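PDB 3P1W: RabGDI protein from Plasmodium falciparum 3D7, which probably binds prenylated Rab GTPases in their GDP-bound form, slows nucleotide release and shuttles them between membrane and cytosol, as other Rab GDIs do. Local coordinates for residues I327-I332 and K408-S413; L26-K31 and V48-P53; S334-E339 and G376-I381; S359-N364 and A380-T385. All coordinates share one frame; numbering follows the deposited sequence. Where two conformers were deposited one is given.

Contact 1: I327-I332 and K408-S413; sequences IRCICI and KFVKIS
Phe409 reaches across to Ile330 and Ile332 of the neighbouring strand, and its side chain can be followed outward atom by atom. CB lies 4.1 Å from CB of Ile330. CG lies 4.0 Å from Ile330 O, and CD2 comes closer, at 3.3 Å, with that oxygen in the ring plane. A chi1 of -52°, with CG anti to its own carbonyl carbon, brings this ring edge to Ile330 O and Ile332. Further out, CE2 meets CD1 of Ile332 at 3.7 Å, and CZ touches the same methyl group. Lys72 adds a cation-pi interaction with the ring. The backbones beneath are antiparallel strands within the large mixed sheet, joined by two reciprocal pairs of hydrogen bonds, Arg328 with Lys411 and Ile330 with Phe409. Between these pairs a water donates to both Arg328 O and Phe409 O. On the face carrying Ile327, Cys329 and Val410, contacts are apolar: SG of Cys329 lies 3.7 Å from CG2 of Val410, while CG1 of Ile327 reaches CG1 of Ile412 at 3.8 Å. Helix 391-394 packs on this side through Pro391 and Ile392. Arg328 emerges on the other face, where NH2 donates to the carbonyl oxygens of Tyr433 and Asp434.

Contact 2: L26-K31 and V48-P53; sequences LGTGLK and VLDRNP
Thr28 and Asp50 meet where two parallel strands of a beta-alpha-beta unit end, strand 20-26 leading through helix 30-41 to strand 46-49. The sequence Gly27-Thr28-Gly29 forms the turn into that helix, with Gly29 as its N-cap residue, and an acidic residue follows the second strand, as in the dinucleotide-binding Rossmann unit whose fold the GDI family shares. The carboxylate of Asp50 is met by donors of the protein itself, and a chi1 of -164°, CG anti to the backbone N, carries it to Thr28. Its OD2 accepts from the hydroxyl of Thr28, OG1 to OD2 being 2.7 Å, through its anti lone pair. The same OD2 takes a second, weak bond from Thr28 N at 3.1 Å, bent to 134° at the hydrogen. OG1 in turn accepts from the backbone N of Gly56, so the hydroxyl relays between a loop amide and the acid. The sheet itself contributes the bond from Gly27 N to Leu49 O, 2.8 Å long and nearly straight, and CA of Leu26 also approaches that carbonyl oxygen. Gly27 O, by contrast, is buried without a partner in the model. Apolar groups flank the polar centre: CG2 of Thr28 rests 3.6 Å from CG1 of Val48, while Leu26 and Leu49 run alongside each other on one face, CD2 of Leu26 being 4.0 Å from CB of Leu49. The remaining carboxylate oxygen closes an Asx turn, for Asn52 N donates to Asp50 OD1 at 2.9 Å from above the carboxylate plane, 37° out of it.

Contact 3: S334-E339 and G376-I381; sequences SNPIPE and GKYIAI
Pro336 and the peptide that precedes it lie over one face of the Tyr378 ring, and this cover of a ring face by a peptide and a proline is the main interaction between 334-339 and 376-381. Pro336 N sits above the ring centre, 3.5 Å from the plane, whereas Asn335 C is offset toward the rim at CD2. The pyrrolidine ring carries the cover outward: its CD is 3.5 Å from CZ of Tyr378 and its CG is 3.4 Å from the phenol OH. Because chi1 of Tyr378 is -55°, CG stands anti to the carbonyl carbon, and the ring is directed under the Asn335-Pro336 link.

A smaller apolar contact lies deeper, where CD1 of Ile337 approaches CB of Ala380 at 4.3 Å.

Polar contact across the pair is made through solvent. One water donates to Ser334 O at 2.9 Å and accepts from NZ of Lys377 at 3.0 Å, bridging the backbone of one segment to the ammonium group of the other. Glu406 OE2 joins the same two residues directly, by a salt bridge to Lys377 NZ and a hydrogen bond with Ser334 OG.

The segment 334-339 leaves the end of strand 320-333 and crosses the beginning of strand 378-385, its neighbour in the large mixed sheet. Ile337 continues across the sheet to Ile363 and Leu365 of strand 361-367, and Tyr378 also touches Leu365 and Ser367 of that strand.

Contact 4: S359-N364 and A380-T385; sequences SDIYIN and AIVSAT
The chi1 torsions of Ile361 and Ile363 set up the apolar face they share with Val382 and Ala384. In Ile361, chi1 of -64° puts CG1 beside the backbone N, where it meets CB of Ala384 at 3.7 Å, while CG2, on the other branch, reaches CG1 of Val382. Ile363 has the same disposition, chi1 -48°, and runs alongside Val382 with its CG1 4.0 Å from CG2. Pro398 packs on Ile361 and Val382, and Leu399 on Val382. On the other face CB of Tyr362 lies 3.5 Å from OG of Ser383, a hydroxyl hydrogen-bonded to Ala435 O. Asn364 there gives its ND2 to the carbonyl oxygens of Pro93 and Ser437. Two backbone pairs, Tyr362 with Ser383 and Asn364 with Ile381, exchange hydrogen bonds in both directions. Beyond them the chain before strand 361-367 diverges from Thr385, and water takes over: one molecule donates to Ser359 OG, itself also hydrogen-bonded to Glu387 OE2, and accepts from Thr385 N at 2.9 Å. A second water donates to Asp360 O and is 2.8 Å from OG1 of Thr385, at the edge of the Tyr362 ring and in its plane. Together the segments form the open end of a beta hairpin, strands 361-367 and 378-385, inside the large mixed sheet.

Contacts 1 and 4 pair strands of one sheet, and contact 3 lays the loop after strand 320-333 on its end. They meet along strand 378-385: contacts 3 and 4 share Ala380 and Ile381, and Cys331 N of contact 1 lies 2.8 Å from Ala380 O, a probable hydrogen bond. Contacts 1 and 4 are buried, held by backbone bonds with apolar side chains, aromatic as well as branched, though contact 1 has exposed residues on strand 405-418. Contact 3, only partly buried, replaces that pattern with a proline and its peptide laid over a tyrosine ring. Contact 2, in a different sheet, is buried but depends on a carboxylate receiving hydroxyl and amide donors.

Contact 1: I327-I332 and K408-S413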
loop_
_atom_site.group_PDB
_atom_site.type_symbol
_atom_site.label_atom_id
_atom_site.label_comp_id
_atom_site.label_asym_id
_atom_site.label_seq_id
_atom_site.Cartn_x
_atom_site.Cartn_y
_atom_site.Cartn_z
ATOM N N ILE A 327 -11.485 7.291 1.528
ATOM C CA ILE A 327 -11.651 7.675 2.915
ATOM C C ILE A 327 -10.742 6.795 3.742
ATOM O O ILE A 327 -10.618 5.580 3.482
ATOM C CB ILE A 327 -13.147 7.589 3.370
ATOM C CG1 ILE A 327 -13.281 7.997 4.839
ATOM C CG2 ILE A 327 -13.746 6.169 3.082
ATOM C CD1 ILE A 327 -14.775 8.252 5.278
ATOM N N ARG A 328 -10.015 7.430 4.651
ATOM C CA ARG A 328 -9.251 6.751 5.676
ATOM C C ARG A 328 -9.633 7.282 7.032
ATOM O O ARG A 328 -9.720 8.488 7.240
ATOM C CB ARG A 328 -7.721 6.909 5.480
ATOM C CG ARG A 328 -7.216 6.364 4.179
ATOM C CD ARG A 328 -5.713 6.302 4.085
ATOM N NE ARG A 328 -5.336 5.795 2.766
ATOM C CZ ARG A 328 -5.244 6.550 1.656
ATOM N NH1 ARG A 328 -5.430 7.861 1.704
ATOM N NH2 ARG A 328 -4.944 5.995 0.498
ATOM N N CYS A 329 -9.889 6.354 7.950
ATOM C CA CYS A 329 -10.276 6.680 9.304
ATOM C C CYS A 329 -9.276 6.036 10.229
ATOM O O CYS A 329 -9.226 4.815 10.341
ATOM C CB CYS A 329 -11.686 6.151 9.621
ATOM S SG CYS A 329 -12.239 6.756 11.252
ATOM N N ILE A 330 -8.465 6.876 10.866
ATOM C CA ILE A 330 -7.521 6.464 11.887
ATOM C C ILE A 330 -8.221 6.439 13.240
ATOM O O ILE A 330 -8.807 7.444 13.657
ATOM C CB ILE A 330 -6.310 7.424 11.923
ATOM C CG1 ILE A 330 -5.554 7.368 10.582
ATOM C CG2 ILE A 330 -5.397 7.103 13.144
ATOM C CD1 ILE A 330 -4.564 8.535 10.323
ATOM N N CYS A 331 -8.166 5.290 13.927
ATOM C CA CYS A 331 -8.886 5.087 15.175
ATOM C C CYS A 331 -7.914 4.672 16.277
ATOM O O CYS A 331 -7.155 3.714 16.110
ATOM C CB CYS A 331 -9.891 3.955 15.042
ATOM S SG CYS A 331 -11.015 4.094 13.658
ATOM N N ILE A 332 -7.929 5.404 17.380
ATOM C CA ILE A 332 -7.174 5.014 18.554
ATOM C C ILE A 332 -8.040 4.045 19.333
ATOM O O ILE A 332 -9.176 4.385 19.698
ATOM C CB ILE A 332 -6.817 6.219 19.430
ATOM C CG1 ILE A 332 -5.802 7.119 18.709
ATOM C CG2 ILE A 332 -6.196 5.765 20.740
ATOM C CD1 ILE A 332 -5.509 8.421 19.420
ATOM N N LYS A 408 -11.404 9.107 16.590
ATOM C CA LYS A 408 -11.397 8.915 15.140
ATOM C C LYS A 408 -10.811 10.155 14.459
ATOM O O LYS A 408 -11.139 11.296 14.808
ATOM C CB LYS A 408 -12.806 8.730 14.597
ATOM C CG LYS A 408 -13.434 7.397 14.907
ATOM C CD LYS A 408 -14.914 7.408 14.517
ATOM C CE LYS A 408 -15.660 6.205 15.133
ATOM N NZ LYS A 408 -17.130 6.255 14.791
ATOM N N PHE A 409 -9.954 9.920 13.494
ATOM C CA PHE A 409 -9.374 10.977 12.681
ATOM C C PHE A 409 -9.642 10.635 11.191
ATOM O O PHE A 409 -9.025 9.730 10.653
ATOM C CB PHE A 409 -7.879 11.052 12.949
ATOM C CG PHE A 409 -7.511 11.154 14.404
ATOM C CD1 PHE A 409 -7.209 12.379 14.961
ATOM C CD2 PHE A 409 -7.494 10.024 15.230
ATOM C CE1 PHE A 409 -6.846 12.502 16.306
ATOM C CE2 PHE A 409 -7.163 10.134 16.575
ATOM C CZ PHE A 409 -6.829 11.392 17.121
ATOM N N VAL A 410 -10.573 11.339 10.564
ATOM C CA VAL A 410 -11.063 11.003 9.249
ATOM C C VAL A 410 -10.530 11.943 8.183
ATOM O O VAL A 410 -10.520 13.170 8.381
ATOM C CB VAL A 410 -12.583 11.091 9.163
ATOM C CG1 VAL A 410 -13.020 10.756 7.732
ATOM C CG2 VAL A 410 -13.240 10.146 10.179
ATOM N N LYS A 411 -10.054 11.384 7.069
ATOM C CA LYS A 411 -9.575 12.181 5.932
ATOM C C LYS A 411 -10.126 11.596 4.638
ATOM O O LYS A 411 -9.981 10.393 4.359
ATOM C CB LYS A 411 -8.040 12.229 5.868
ATOM C CG LYS A 411 -7.500 13.175 4.828
ATOM C CD LYS A 411 -5.976 13.245 4.939
ATOM C CE LYS A 411 -5.382 14.178 3.885
ATOM N NZ LYS A 411 -3.925 14.264 4.093
ATOM N N ILE A 412 -10.798 12.445 3.876
ATOM C CA ILE A 412 -11.297 12.072 2.571
ATOM C C ILE A 412 -10.499 12.813 1.504
ATOM O O ILE A 412 -10.325 14.051 1.583
ATOM C CB ILE A 412 -12.796 12.372 2.436
ATOM C CG1 ILE A 412 -13.597 11.554 3.448
ATOM C CG2 ILE A 412 -13.273 12.068 0.989
ATOM C CD1 ILE A 412 -15.066 12.074 3.652
ATOM N N SER A 413 -9.941 12.071 0.563
ATOM C CA SER A 413 -9.032 12.645 -0.442
ATOM C C SER A 413 -9.490 12.298 -1.866
ATOM O O SER A 413 -9.982 11.183 -2.126
ATOM C CB SER A 413 -7.611 12.117 -0.225
ATOM O OG SER A 413 -7.108 12.428 1.069
HETATM O O HOH W 1 -7.355 9.650 8.313
#

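Contact 2: L26-K31 and V48-P53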
loop_
_atom_site.group_PDB
_atom_site.type_symbol
_atom_site.label_atom_id
_atom_site.label_comp_id
_atom_site.label_asym_id
_atom_site.label_seq_id
_atom_site.Cartn_x
_atom_site.Cartn_y
_atom_site.Cartn_z
ATOM N N LEU A 26 9.198 16.905 -7.210
ATOM C CA LEU A 26 8.429 17.803 -6.381
ATOM C C LEU A 26 7.518 16.952 -5.495
ATOM O O LEU A 26 6.724 16.174 -6.016
ATOM C CB LEU A 26 7.602 18.750 -7.242
ATOM C CG LEU A 26 8.375 19.532 -8.309
ATOM C CD1 LEU A 26 7.405 20.393 -9.087
ATOM C CD2 LEU A 26 9.475 20.366 -7.691
ATOM N N GLY A 27 7.660 17.110 -4.179
ATOM C CA GLY A 27 6.930 16.321 -3.180
ATOM C C GLY A 27 7.867 15.268 -2.621
ATOM O O GLY A 27 8.722 14.759 -3.356
ATOM N N THR A 28 7.736 14.963 -1.327
ATOM C CA THR A 28 8.478 13.870 -0.705
ATOM C C THR A 28 7.547 12.728 -0.217
ATOM O O THR A 28 7.898 11.998 0.710
ATOM C CB THR A 28 9.444 14.355 0.398
ATOM O OG1 THR A 28 8.744 15.101 1.401
ATOM C CG2 THR A 28 10.570 15.277 -0.232
ATOM N N GLY A 29 6.437 12.526 -0.927
ATOM C CA GLY A 29 5.622 11.321 -0.748
ATOM C C GLY A 29 6.528 10.138 -1.017
ATOM O O GLY A 29 7.615 10.275 -1.625
ATOM N N LEU A 30 6.101 8.981 -0.540
ATOM C CA LEU A 30 6.870 7.756 -0.642
ATOM C C LEU A 30 7.291 7.449 -2.067
ATOM O O LEU A 30 8.473 7.169 -2.320
ATOM C CB LEU A 30 6.075 6.575 -0.030
ATOM C CG LEU A 30 5.899 6.644 1.487
ATOM C CD1 LEU A 30 4.976 5.495 1.938
ATOM C CD2 LEU A 30 7.247 6.599 2.208
ATOM N N LYS A 31 6.372 7.539 -3.022
ATOM C CA LYS A 31 6.730 7.254 -4.416
ATOM C C LYS A 31 7.862 8.173 -4.934
ATOM O O LYS A 31 8.806 7.705 -5.580
ATOM C CB LYS A 31 5.530 7.397 -5.331
ATOM C CG LYS A 31 4.411 6.329 -5.155
ATOM C CD LYS A 31 3.194 6.764 -5.962
ATOM C CE LYS A 31 2.044 5.831 -5.865
ATOM N NZ LYS A 31 0.959 6.177 -6.821
ATOM N N VAL A 48 15.378 17.515 -5.118
ATOM C CA VAL A 48 14.064 17.151 -4.546
ATOM C C VAL A 48 13.563 18.317 -3.707
ATOM O O VAL A 48 14.279 18.756 -2.787
ATOM C CB VAL A 48 14.179 15.871 -3.687
ATOM C CG1 VAL A 48 12.801 15.465 -3.114
ATOM C CG2 VAL A 48 14.788 14.744 -4.528
ATOM N N LEU A 49 12.374 18.834 -4.041
ATOM C CA LEU A 49 11.798 20.022 -3.411
ATOM C C LEU A 49 10.424 19.721 -2.862
ATOM O O LEU A 49 9.650 19.018 -3.516
ATOM C CB LEU A 49 11.633 21.149 -4.444
ATOM C CG LEU A 49 12.911 21.505 -5.198
ATOM C CD1 LEU A 49 12.628 22.627 -6.186
ATOM C CD2 LEU A 49 13.990 21.900 -4.211
ATOM N N ASP A 50 10.103 20.299 -1.702
ATOM C CA ASP A 50 8.793 20.143 -1.093
ATOM C C ASP A 50 8.368 21.457 -0.461
ATOM O O ASP A 50 9.136 22.090 0.285
ATOM C CB ASP A 50 8.849 19.021 -0.035
ATOM C CG ASP A 50 7.456 18.510 0.393
ATOM O OD1 ASP A 50 6.488 19.287 0.459
ATOM O OD2 ASP A 50 7.358 17.298 0.635
ATOM N N ARG A 51 7.141 21.871 -0.750
ATOM C CA ARG A 51 6.598 23.100 -0.185
ATOM C C ARG A 51 6.401 23.043 1.338
ATOM O O ARG A 51 6.382 24.070 1.995
ATOM C CB ARG A 51 5.277 23.454 -0.869
ATOM C CG ARG A 51 4.115 22.539 -0.516
ATOM C CD ARG A 51 2.781 23.017 -1.097
ATOM N NE ARG A 51 2.659 22.743 -2.523
ATOM C CZ ARG A 51 2.247 21.588 -3.060
ATOM N NH1 ARG A 51 1.933 20.545 -2.310
ATOM N NH2 ARG A 51 2.157 21.479 -4.374
ATOM N N ASN A 52 6.220 21.834 1.874
ATOM C CA ASN A 52 5.897 21.630 3.272
ATOM C C ASN A 52 7.123 21.735 4.166
ATOM O O ASN A 52 8.249 21.546 3.692
ATOM C CB ASN A 52 5.280 20.224 3.460
ATOM C CG ASN A 52 3.946 20.055 2.755
ATOM O OD1 ASN A 52 3.169 21.002 2.632
ATOM N ND2 ASN A 52 3.669 18.829 2.298
ATOM N N PRO A 53 6.910 21.991 5.477
ATOM C CA PRO A 53 8.009 21.977 6.453
ATOM C C PRO A 53 8.347 20.604 7.048
ATOM O O PRO A 53 9.199 20.524 7.923
ATOM C CB PRO A 53 7.527 22.949 7.546
ATOM C CG PRO A 53 6.047 22.877 7.502
ATOM C CD PRO A 53 5.644 22.428 6.090
#

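Contact 3: S334-E339 and G376-I381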
loop_
_atom_site.group_PDB
_atom_site.type_symbol
_atom_site.label_atom_id
_atom_site.label_comp_id
_atom_site.label_asym_id
_atom_site.label_seq_id
_atom_site.Cartn_x
_atom_site.Cartn_y
_atom_site.Cartn_z
ATOM N N SER A 334 -8.217 1.139 22.743
ATOM C CA SER A 334 -7.722 0.771 24.070
ATOM C C SER A 334 -7.136 -0.647 24.108
ATOM O O SER A 334 -6.432 -1.006 25.055
ATOM C CB SER A 334 -8.885 0.790 25.090
ATOM O OG SER A 334 -9.766 1.899 24.906
ATOM N N ASN A 335 -7.479 -1.461 23.112
ATOM C CA ASN A 335 -7.145 -2.887 23.095
ATOM C C ASN A 335 -6.996 -3.376 21.664
ATOM O O ASN A 335 -7.438 -2.685 20.742
ATOM C CB ASN A 335 -8.253 -3.679 23.774
ATOM C CG ASN A 335 -8.221 -3.540 25.283
ATOM O OD1 ASN A 335 -7.235 -3.930 25.945
ATOM N ND2 ASN A 335 -9.276 -2.956 25.840
ATOM N N PRO A 336 -6.390 -4.569 21.469
ATOM C CA PRO A 336 -6.367 -5.123 20.114
ATOM C C PRO A 336 -7.761 -5.285 19.506
ATOM O O PRO A 336 -8.769 -5.352 20.228
ATOM C CB PRO A 336 -5.719 -6.506 20.300
ATOM C CG PRO A 336 -4.940 -6.398 21.600
ATOM C CD PRO A 336 -5.787 -5.495 22.457
ATOM N N ILE A 337 -7.821 -5.365 18.184
ATOM C CA ILE A 337 -9.069 -5.633 17.479
ATOM C C ILE A 337 -9.641 -6.990 17.944
ATOM O O ILE A 337 -8.947 -8.007 17.861
ATOM C CB ILE A 337 -8.876 -5.663 15.954
ATOM C CG1 ILE A 337 -8.489 -4.257 15.423
ATOM C CG2 ILE A 337 -10.134 -6.128 15.245
ATOM C CD1 ILE A 337 -8.118 -4.241 13.936
ATOM N N PRO A 338 -10.913 -7.014 18.385
ATOM C CA PRO A 338 -11.497 -8.308 18.788
ATOM C C PRO A 338 -11.367 -9.368 17.681
ATOM O O PRO A 338 -11.442 -9.040 16.485
ATOM C CB PRO A 338 -12.955 -7.949 19.083
ATOM C CG PRO A 338 -12.863 -6.506 19.551
ATOM C CD PRO A 338 -11.837 -5.899 18.636
ATOM N N GLU A 339 -11.104 -10.616 18.079
ATOM C CA GLU A 339 -11.045 -11.742 17.139
ATOM C C GLU A 339 -9.830 -11.720 16.181
ATOM O O GLU A 339 -9.866 -12.303 15.083
ATOM C CB GLU A 339 -12.355 -11.872 16.338
ATOM C CG GLU A 339 -13.669 -11.708 17.160
ATOM C CD GLU A 339 -13.779 -12.619 18.411
ATOM O OE1 GLU A 339 -13.290 -13.769 18.385
ATOM O OE2 GLU A 339 -14.398 -12.182 19.417
ATOM N N GLY A 376 0.088 0.108 25.213
ATOM C CA GLY A 376 -1.267 -0.066 25.742
ATOM C C GLY A 376 -2.316 0.556 24.830
ATOM O O GLY A 376 -3.512 0.370 25.031
ATOM N N LYS A 377 -1.882 1.330 23.849
ATOM C CA LYS A 377 -2.820 1.867 22.856
ATOM C C LYS A 377 -2.525 1.258 21.478
ATOM O O LYS A 377 -1.424 0.779 21.198
ATOM C CB LYS A 377 -2.757 3.402 22.800
ATOM C CG LYS A 377 -3.127 4.131 24.101
ATOM C CD LYS A 377 -4.569 3.869 24.564
ATOM C CE LYS A 377 -4.811 4.453 25.959
ATOM N NZ LYS A 377 -6.040 3.944 26.607
ATOM N N TYR A 378 -3.544 1.268 20.623
ATOM C CA TYR A 378 -3.451 0.714 19.289
ATOM C C TYR A 378 -4.054 1.709 18.303
ATOM O O TYR A 378 -4.916 2.524 18.672
ATOM C CB TYR A 378 -4.225 -0.605 19.186
ATOM C CG TYR A 378 -3.797 -1.625 20.210
ATOM C CD1 TYR A 378 -3.007 -2.694 19.850
ATOM C CD2 TYR A 378 -4.142 -1.485 21.546
ATOM C CE1 TYR A 378 -2.581 -3.612 20.782
ATOM C CE2 TYR A 378 -3.730 -2.401 22.491
ATOM C CZ TYR A 378 -2.947 -3.464 22.095
ATOM O OH TYR A 378 -2.519 -4.396 23.005
ATOM N N ILE A 379 -3.629 1.592 17.053
ATOM C CA ILE A 379 -4.183 2.369 15.961
ATOM C C ILE A 379 -4.699 1.441 14.858
ATOM O O ILE A 379 -3.932 0.645 14.317
ATOM C CB ILE A 379 -3.117 3.319 15.371
ATOM C CG1 ILE A 379 -2.865 4.471 16.327
ATOM C CG2 ILE A 379 -3.590 3.914 14.089
ATOM C CD1 ILE A 379 -3.998 5.430 16.343
ATOM N N ALA A 380 -5.990 1.548 14.534
ATOM C CA ALA A 380 -6.580 0.820 13.412
ATOM C C ALA A 380 -6.974 1.845 12.355
ATOM O O ALA A 380 -7.636 2.824 12.669
ATOM C CB ALA A 380 -7.829 0.006 13.872
ATOM N N ILE A 381 -6.563 1.596 11.121
ATOM C CA ILE A 381 -6.811 2.500 10.014
ATOM C C ILE A 381 -7.685 1.793 8.993
ATOM O O ILE A 381 -7.266 0.831 8.348
ATOM C CB ILE A 381 -5.500 2.960 9.376
ATOM C CG1 ILE A 381 -4.535 3.479 10.465
ATOM C CG2 ILE A 381 -5.801 4.035 8.289
ATOM C CD1 ILE A 381 -3.568 2.428 11.084
HETATM O O HOH W 2 -5.741 1.017 26.991
#

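Contact 4: S359-N364 and A380-T385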
loop_
_atom_site.group_PDB
_atom_site.type_symbol
_atom_site.label_atom_id
_atom_site.label_comp_id
_atom_site.label_asym_id
_atom_site.label_seq_id
_atom_site.Cartn_x
_atom_site.Cartn_y
_atom_site.Cartn_z
ATOM N N SER A 359 -16.047 -2.318 -4.304
ATOM C CA SER A 359 -14.594 -2.231 -4.061
ATOM C C SER A 359 -14.290 -2.660 -2.633
ATOM O O SER A 359 -15.125 -2.474 -1.717
ATOM C CB SER A 359 -14.099 -0.820 -4.352
ATOM O OG SER A 359 -14.703 0.146 -3.481
ATOM N N ASP A 360 -13.121 -3.263 -2.430
ATOM C CA ASP A 360 -12.802 -3.851 -1.133
ATOM C C ASP A 360 -12.594 -2.756 -0.059
ATOM O O ASP A 360 -12.299 -1.587 -0.379
ATOM C CB ASP A 360 -11.555 -4.724 -1.215
ATOM C CG ASP A 360 -11.749 -6.012 -2.030
ATOM O OD1 ASP A 360 -12.812 -6.242 -2.678
ATOM O OD2 ASP A 360 -10.781 -6.807 -2.026
ATOM N N ILE A 361 -12.706 -3.150 1.194
ATOM C CA ILE A 361 -12.343 -2.288 2.327
ATOM C C ILE A 361 -11.224 -2.975 3.095
ATOM O O ILE A 361 -11.151 -4.221 3.128
ATOM C CB ILE A 361 -13.568 -1.952 3.185
ATOM C CG1 ILE A 361 -14.560 -1.122 2.331
ATOM C CG2 ILE A 361 -13.190 -1.217 4.463
ATOM C CD1 ILE A 361 -15.860 -0.684 3.057
ATOM N N TYR A 362 -10.345 -2.171 3.686
ATOM C CA TYR A 362 -9.141 -2.660 4.334
ATOM C C TYR A 362 -8.975 -2.054 5.720
ATOM O O TYR A 362 -9.358 -0.925 5.951
ATOM C CB TYR A 362 -7.921 -2.327 3.477
ATOM C CG TYR A 362 -8.049 -2.687 2.002
ATOM C CD1 TYR A 362 -7.536 -3.892 1.516
ATOM C CD2 TYR A 362 -8.698 -1.838 1.095
ATOM C CE1 TYR A 362 -7.638 -4.236 0.179
ATOM C CE2 TYR A 362 -8.819 -2.175 -0.252
ATOM C CZ TYR A 362 -8.287 -3.368 -0.707
ATOM O OH TYR A 362 -8.404 -3.724 -2.019
ATOM N N ILE A 363 -8.389 -2.816 6.643
ATOM C CA ILE A 363 -8.075 -2.316 7.977
ATOM C C ILE A 363 -6.662 -2.754 8.347
ATOM O O ILE A 363 -6.361 -3.955 8.314
ATOM C CB ILE A 363 -9.035 -2.817 9.059
ATOM C CG1 ILE A 363 -10.489 -2.652 8.634
ATOM C CG2 ILE A 363 -8.701 -2.170 10.401
ATOM C CD1 ILE A 363 -11.558 -3.184 9.644
ATOM N N ASN A 364 -5.793 -1.790 8.658
ATOM C CA ASN A 364 -4.479 -2.092 9.237
ATOM C C ASN A 364 -4.455 -1.738 10.703
ATOM O O ASN A 364 -5.097 -0.791 11.113
ATOM C CB ASN A 364 -3.388 -1.357 8.499
ATOM C CG ASN A 364 -3.018 -2.055 7.221
ATOM O OD1 ASN A 364 -3.406 -3.220 7.003
ATOM N ND2 ASN A 364 -2.281 -1.374 6.361
ATOM N N ALA A 380 -5.990 1.548 14.534
ATOM C CA ALA A 380 -6.580 0.820 13.412
ATOM C C ALA A 380 -6.974 1.845 12.355
ATOM O O ALA A 380 -7.636 2.824 12.669
ATOM C CB ALA A 380 -7.829 0.006 13.872
ATOM N N ILE A 381 -6.563 1.596 11.121
ATOM C CA ILE A 381 -6.811 2.500 10.014
ATOM C C ILE A 381 -7.685 1.793 8.993
ATOM O O ILE A 381 -7.266 0.831 8.348
ATOM C CB ILE A 381 -5.500 2.960 9.376
ATOM C CG1 ILE A 381 -4.535 3.479 10.465
ATOM C CG2 ILE A 381 -5.801 4.035 8.289
ATOM C CD1 ILE A 381 -3.568 2.428 11.084
ATOM N N VAL A 382 -8.914 2.287 8.874
ATOM C CA VAL A 382 -9.892 1.749 7.932
ATOM C C VAL A 382 -9.803 2.557 6.656
ATOM O O VAL A 382 -9.861 3.768 6.721
ATOM C CB VAL A 382 -11.309 1.835 8.504
ATOM C CG1 VAL A 382 -12.333 1.319 7.478
ATOM C CG2 VAL A 382 -11.437 1.051 9.843
ATOM N N SER A 383 -9.706 1.901 5.493
ATOM C CA SER A 383 -9.615 2.594 4.232
ATOM C C SER A 383 -10.587 1.990 3.232
ATOM O O SER A 383 -10.768 0.751 3.185
ATOM C CB SER A 383 -8.164 2.537 3.697
ATOM O OG SER A 383 -7.708 1.183 3.609
ATOM N N ALA A 384 -11.209 2.857 2.448
ATOM C CA ALA A 384 -12.178 2.466 1.466
ATOM C C ALA A 384 -12.184 3.404 0.278
ATOM O O ALA A 384 -11.874 4.591 0.411
ATOM C CB ALA A 384 -13.601 2.407 2.094
ATOM N N THR A 385 -12.595 2.890 -0.873
ATOM C CA THR A 385 -12.916 3.737 -2.031
ATOM C C THR A 385 -14.334 4.221 -1.859
ATOM O O THR A 385 -15.224 3.433 -1.567
ATOM C CB THR A 385 -12.788 2.999 -3.371
ATOM O OG1 THR A 385 -11.502 2.390 -3.446
ATOM C CG2 THR A 385 -12.972 4.007 -4.578
HETATM O O HOH W 3 -14.081 0.430 -0.949
HETATM O O HOH W 4 -11.043 -0.098 -2.319
#